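Long-range contact in glucose-6-phosphate isomerase (Chlamydia trachomatis D/UW-3/CX, PDB 6OTU), which catalyses the reversible isomerization of glucose-6-phosphate to fructose-6-phosphate: residues K148-G156 / I199-V209. Residues are numbered along the deposited sequence; the frame is centred on the assembly and turned at random.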
ATOM      1  N   LYS A 148      10.195  33.108  -8.102  1.00 45.30           N
ATOM      2  CA  LYS A 148      11.452  32.755  -8.752  1.00 46.42           C
ATOM      3  C   LYS A 148      11.517  31.313  -9.245  1.00 49.93           C
ATOM      4  O   LYS A 148      12.241  31.046 -10.210  1.00 59.83           O
ATOM      5  CB  LYS A 148      12.626  33.012  -7.799  1.00 47.09           C
ATOM      6  CG  LYS A 148      13.827  33.632  -8.488  1.00 58.96           C
ATOM      7  CD  LYS A 148      14.985  33.877  -7.530  1.00 57.35           C
ATOM      8  CE  LYS A 148      14.982  35.300  -7.036  1.00 55.58           C
ATOM      9  NZ  LYS A 148      16.102  35.561  -6.076  1.00 61.75           N
ATOM     10  N   PHE A 149      10.785  30.377  -8.625  1.00 43.50           N
ATOM     11  CA  PHE A 149      10.889  28.951  -8.930  1.00 40.40           C
ATOM     12  C   PHE A 149       9.547  28.368  -9.359  1.00 41.28           C
ATOM     13  O   PHE A 149       8.499  28.687  -8.786  1.00 35.50           O
ATOM     14  CB  PHE A 149      11.399  28.161  -7.731  1.00 42.15           C
ATOM     15  CG  PHE A 149      12.646  28.732  -7.109  1.00 45.43           C
ATOM     16  CD1 PHE A 149      13.898  28.407  -7.608  1.00 46.94           C
ATOM     17  CD2 PHE A 149      12.565  29.579  -6.020  1.00 37.04           C
ATOM     18  CE1 PHE A 149      15.052  28.922  -7.022  1.00 45.53           C
ATOM     19  CE2 PHE A 149      13.714  30.098  -5.437  1.00 37.30           C
ATOM     20  CZ  PHE A 149      14.953  29.773  -5.935  1.00 39.38           C
ATOM     21  N   SER A 150       9.594  27.489 -10.357  1.00 38.04           N
ATOM     22  CA  SER A 150       8.440  26.726 -10.802  1.00 34.40           C
ATOM     23  C   SER A 150       8.382  25.330 -10.197  1.00 41.95           C
ATOM     24  O   SER A 150       7.333  24.687 -10.266  1.00 47.98           O
ATOM     25  CB  SER A 150       8.475  26.616 -12.331  1.00 35.07           C
ATOM     26  OG  SER A 150       9.667  25.953 -12.718  1.00 35.02           O
ATOM     27  N   THR A 151       9.467  24.871  -9.579  1.00 39.60           N
ATOM     28  CA  THR A 151       9.679  23.467  -9.247  1.00 38.99           C
ATOM     29  C   THR A 151      10.268  23.335  -7.851  1.00 39.44           C
ATOM     30  O   THR A 151      11.259  23.997  -7.534  1.00 39.74           O
ATOM     31  CB  THR A 151      10.629  22.839 -10.271  1.00 40.46           C
ATOM     32  OG1 THR A 151      10.072  23.013 -11.580  1.00 42.51           O
ATOM     33  CG2 THR A 151      10.848  21.366  -9.990  1.00 41.07           C
ATOM     34  N   LEU A 152       9.682  22.469  -7.028  1.00 35.79           N
ATOM     35  CA  LEU A 152      10.213  22.177  -5.701  1.00 36.07           C
ATOM     36  C   LEU A 152      10.488  20.681  -5.584  1.00 38.51           C
ATOM     37  O   LEU A 152       9.640  19.858  -5.955  1.00 37.29           O
ATOM     38  CB  LEU A 152       9.245  22.639  -4.594  1.00 31.28           C
ATOM     39  CG  LEU A 152       9.784  22.546  -3.156  1.00 31.17           C
ATOM     40  CD1 LEU A 152       9.267  23.679  -2.318  1.00 40.81           C
ATOM     41  CD2 LEU A 152       9.458  21.211  -2.485  1.00 32.90           C
ATOM     42  N   VAL A 153      11.660  20.331  -5.050  1.00 41.47           N
ATOM     43  CA  VAL A 153      12.066  18.937  -4.840  1.00 38.65           C
ATOM     44  C   VAL A 153      12.331  18.730  -3.357  1.00 30.60           C
ATOM     45  O   VAL A 153      13.284  19.291  -2.806  1.00 30.87           O
ATOM     46  CB  VAL A 153      13.308  18.565  -5.658  1.00 39.42           C
ATOM     47  CG1 VAL A 153      13.735  17.134  -5.332  1.00 30.70           C
ATOM     48  CG2 VAL A 153      13.030  18.730  -7.153  1.00 36.13           C
ATOM     49  N   GLN A 154      11.501  17.931  -2.702  1.00 33.36           N
ATOM     50  CA  GLN A 154      11.704  17.636  -1.292  1.00 34.24           C
ATOM     51  C   GLN A 154      12.578  16.397  -1.169  1.00 31.77           C
ATOM     52  O   GLN A 154      12.188  15.313  -1.610  1.00 30.11           O
ATOM     53  CB  GLN A 154      10.379  17.424  -0.567  1.00 37.25           C
ATOM     54  CG  GLN A 154      10.539  17.160   0.915  1.00 39.30           C
ATOM     55  CD  GLN A 154       9.542  17.927   1.776  1.00 40.18           C
ATOM     56  OE1 GLN A 154       9.181  19.076   1.476  1.00 34.10           O
ATOM     57  NE2 GLN A 154       9.105  17.299   2.868  1.00 35.82           N
ATOM     58  N   ILE A 155      13.758  16.573  -0.584  1.00 30.61           N
ATOM     59  CA  ILE A 155      14.675  15.490  -0.264  1.00 37.10           C
ATOM     60  C   ILE A 155      14.477  15.151   1.206  1.00 39.60           C
ATOM     61  O   ILE A 155      14.670  16.003   2.080  1.00 42.66           O
ATOM     62  CB  ILE A 155      16.137  15.879  -0.551  1.00 31.12           C
ATOM     63  CG1 ILE A 155      16.343  16.147  -2.048  1.00 31.07           C
ATOM     64  CG2 ILE A 155      17.090  14.801  -0.050  1.00 35.34           C
ATOM     65  CD1 ILE A 155      17.766  16.519  -2.433  1.00 31.53           C
ATOM     66  N   GLY A 156      14.092  13.915   1.478  1.00 37.75           N
ATOM     67  CA  GLY A 156      13.796  13.486   2.834  1.00 33.92           C
ATOM     68  C   GLY A 156      13.102  12.147   2.784  1.00 38.85           C
ATOM     69  O   GLY A 156      12.594  11.717   1.743  1.00 38.29           O
ATOM     70  N   ILE A 199      13.342  17.875 -14.418  1.00 47.12           N
ATOM     71  CA  ILE A 199      13.275  19.236 -13.886  1.00 42.59           C
ATOM     72  C   ILE A 199      14.304  20.145 -14.549  1.00 44.30           C
ATOM     73  O   ILE A 199      15.355  19.708 -15.037  1.00 46.89           O
ATOM     74  CB  ILE A 199      13.463  19.242 -12.355  1.00 40.31           C
ATOM     75  CG1 ILE A 199      14.894  18.819 -11.994  1.00 41.37           C
ATOM     76  CG2 ILE A 199      12.445  18.319 -11.686  1.00 37.12           C
ATOM     77  CD1 ILE A 199      15.152  18.659 -10.515  1.00 39.55           C
ATOM     78  N   ASP A 200      13.987  21.437 -14.546  1.00 45.83           N
ATOM     79  CA  ASP A 200      14.925  22.494 -14.915  1.00 49.26           C
ATOM     80  C   ASP A 200      15.573  23.000 -13.626  1.00 46.03           C
ATOM     81  O   ASP A 200      14.910  23.638 -12.800  1.00 37.54           O
ATOM     82  CB  ASP A 200      14.174  23.599 -15.660  1.00 57.53           C
ATOM     83  CG  ASP A 200      15.040  24.807 -16.004  1.00 64.54           C
ATOM     84  OD1 ASP A 200      16.274  24.798 -15.785  1.00 68.60           O
ATOM     85  OD2 ASP A 200      14.452  25.788 -16.509  1.00 67.26           O
ATOM     86  N   LEU A 201      16.865  22.697 -13.445  1.00 38.20           N
ATOM     87  CA  LEU A 201      17.538  23.023 -12.187  1.00 46.87           C
ATOM     88  C   LEU A 201      17.509  24.519 -11.913  1.00 45.91           C
ATOM     89  O   LEU A 201      17.298  24.941 -10.769  1.00 41.06           O
ATOM     90  CB  LEU A 201      18.983  22.512 -12.195  1.00 44.80           C
ATOM     91  CG  LEU A 201      19.225  20.992 -12.207  1.00 44.25           C
ATOM     92  CD1 LEU A 201      20.707  20.667 -12.377  1.00 43.66           C
ATOM     93  CD2 LEU A 201      18.668  20.310 -10.961  1.00 42.35           C
ATOM     94  N   GLU A 202      17.701  25.340 -12.954  1.00 50.32           N
ATOM     95  CA  GLU A 202      17.674  26.787 -12.762  1.00 48.29           C
ATOM     96  C   GLU A 202      16.340  27.252 -12.189  1.00 47.66           C
ATOM     97  O   GLU A 202      16.283  28.275 -11.499  1.00 47.52           O
ATOM     98  CB  GLU A 202      17.966  27.501 -14.079  1.00 44.14           C
ATOM     99  CG  GLU A 202      18.769  28.773 -13.888  1.00 61.43           C
ATOM    100  CD  GLU A 202      19.579  29.144 -15.116  1.00 76.48           C
ATOM    101  OE1 GLU A 202      20.633  29.803 -14.954  1.00 76.29           O
ATOM    102  OE2 GLU A 202      19.158  28.775 -16.241  1.00 80.81           O
ATOM    103  N   GLN A 203      15.270  26.496 -12.435  1.00 46.03           N
ATOM    104  CA  GLN A 203      13.934  26.820 -11.961  1.00 43.83           C
ATOM    105  C   GLN A 203      13.551  26.056 -10.700  1.00 40.54           C
ATOM    106  O   GLN A 203      12.410  26.164 -10.244  1.00 44.20           O
ATOM    107  CB  GLN A 203      12.910  26.546 -13.068  1.00 48.91           C
ATOM    108  CG  GLN A 203      12.714  27.707 -14.030  1.00 58.49           C
ATOM    109  CD  GLN A 203      12.441  29.023 -13.305  1.00 65.25           C
ATOM    110  OE1 GLN A 203      11.424  29.166 -12.624  1.00 66.24           O
ATOM    111  NE2 GLN A 203      13.354  29.985 -13.446  1.00 68.63           N
ATOM    112  N   THR A 204      14.472  25.298 -10.119  1.00 46.73           N
ATOM    113  CA  THR A 204      14.146  24.335  -9.075  1.00 46.20           C
ATOM    114  C   THR A 204      14.651  24.825  -7.729  1.00 42.62           C
ATOM    115  O   THR A 204      15.804  25.247  -7.606  1.00 42.77           O
ATOM    116  CB  THR A 204      14.747  22.954  -9.385  1.00 44.87           C
ATOM    117  OG1 THR A 204      14.161  22.418 -10.582  1.00 43.69           O
ATOM    118  CG2 THR A 204      14.483  21.997  -8.242  1.00 35.16           C
ATOM    119  N   LEU A 205      13.785  24.766  -6.728  1.00 41.18           N
ATOM    120  CA  LEU A 205      14.165  24.949  -5.338  1.00 38.13           C
ATOM    121  C   LEU A 205      14.248  23.572  -4.671  1.00 37.05           C
ATOM    122  O   LEU A 205      13.290  22.794  -4.725  1.00 34.07           O
ATOM    123  CB  LEU A 205      13.144  25.849  -4.631  1.00 36.67           C
ATOM    124  CG  LEU A 205      13.325  25.943  -3.113  1.00 43.65           C
ATOM    125  CD1 LEU A 205      14.562  26.785  -2.802  1.00 39.79           C
ATOM    126  CD2 LEU A 205      12.082  26.498  -2.417  1.00 46.14           C
ATOM    127  N   VAL A 206      15.391  23.254  -4.068  1.00 35.93           N
ATOM    128  CA  VAL A 206      15.589  21.949  -3.439  1.00 36.77           C
ATOM    129  C   VAL A 206      15.439  22.112  -1.934  1.00 37.84           C
ATOM    130  O   VAL A 206      16.206  22.848  -1.309  1.00 35.43           O
ATOM    131  CB  VAL A 206      16.965  21.356  -3.777  1.00 37.61           C
ATOM    132  CG1 VAL A 206      17.168  20.042  -3.012  1.00 34.87           C
ATOM    133  CG2 VAL A 206      17.123  21.163  -5.278  1.00 35.59           C
ATOM    134  N   VAL A 207      14.480  21.417  -1.337  1.00 33.97           N
ATOM    135  CA  VAL A 207      14.206  21.532   0.093  1.00 37.47           C
ATOM    136  C   VAL A 207      14.667  20.237   0.756  1.00 39.59           C
ATOM    137  O   VAL A 207      14.029  19.186   0.609  1.00 34.58           O
ATOM    138  CB  VAL A 207      12.720  21.810   0.375  1.00 37.83           C
ATOM    139  CG1 VAL A 207      12.482  22.054   1.874  1.00 32.46           C
ATOM    140  CG2 VAL A 207      12.253  23.011  -0.430  1.00 33.02           C
ATOM    141  N   VAL A 208      15.781  20.308   1.473  1.00 36.00           N
ATOM    142  CA  VAL A 208      16.312  19.158   2.197  1.00 37.74           C
ATOM    143  C   VAL A 208      15.702  19.148   3.596  1.00 36.12           C
ATOM    144  O   VAL A 208      15.921  20.070   4.393  1.00 34.55           O
ATOM    145  CB  VAL A 208      17.847  19.195   2.259  1.00 40.35           C
ATOM    146  CG1 VAL A 208      18.392  17.821   2.617  1.00 37.28           C
ATOM    147  CG2 VAL A 208      18.416  19.678   0.935  1.00 33.79           C
ATOM    148  N   VAL A 209      14.938  18.109   3.894  1.00 35.15           N
ATOM    149  CA  VAL A 209      14.170  18.020   5.125  1.00 41.91           C
ATOM    150  C   VAL A 209      14.719  16.838   5.910  1.00 43.38           C
ATOM    151  O   VAL A 209      14.586  15.682   5.484  1.00 44.26           O
ATOM    152  CB  VAL A 209      12.663  17.863   4.851  1.00 37.37           C
ATOM    153  CG1 VAL A 209      11.889  17.760   6.154  1.00 33.10           C
ATOM    154  CG2 VAL A 209      12.144  19.021   3.992  1.00 36.19           C
TER
HETATM  155  O   HOH W   1      11.251  21.906 -13.964  1.00 55.37           O
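Residues 151-155 and 204-209 run side by side as parallel strands, their short axes 20° apart, in the five-stranded parallel sheet of a SIS-type alpha/beta domain. Thr151, Val153 and Ile155 each donate to and accept from 204-209 or Gln203 before it, the pattern of a parallel pair; Leu205 N meets Thr151 O at 2.8 Å and Val209 N meets Ile155 O at 2.8 Å, the latter nearly straight (176°). Strand 180-184 bonds to the other edge of 151-155, and 240-245 flanks 204-209, so both are interior strands. Their C-terminal ends point to the sugar-phosphate pocket, where the Val209 side chain lies about 6 Å from bound glucose-6-phosphate.

On the face covered by helix 275-285, Leu152 CD1 packs against Val207 CG2 at 3.6 Å. Gln154, with CG anti to the backbone N and the chain then bent at chi2, brings its amide alongside Val209, with CD 3.6 Å from Val209 CG2, while its NE2 donates to Ser160 O in the ligand pocket. On the face toward helix 216-231, Ile155 CD1 touches Val206 CG1, and Val153 CG2 touches both Thr204 CG2 and Ile199 CD1. At the strands' start, Leu205 CB makes a CH-pi contact over one face of the Phe149 ring, 4.0 Å from its centroid and 15° off the normal. One water joins the segments, 2.9 Å from Thr151 OG1 and accepting from Asp200 N at 2.8 Å.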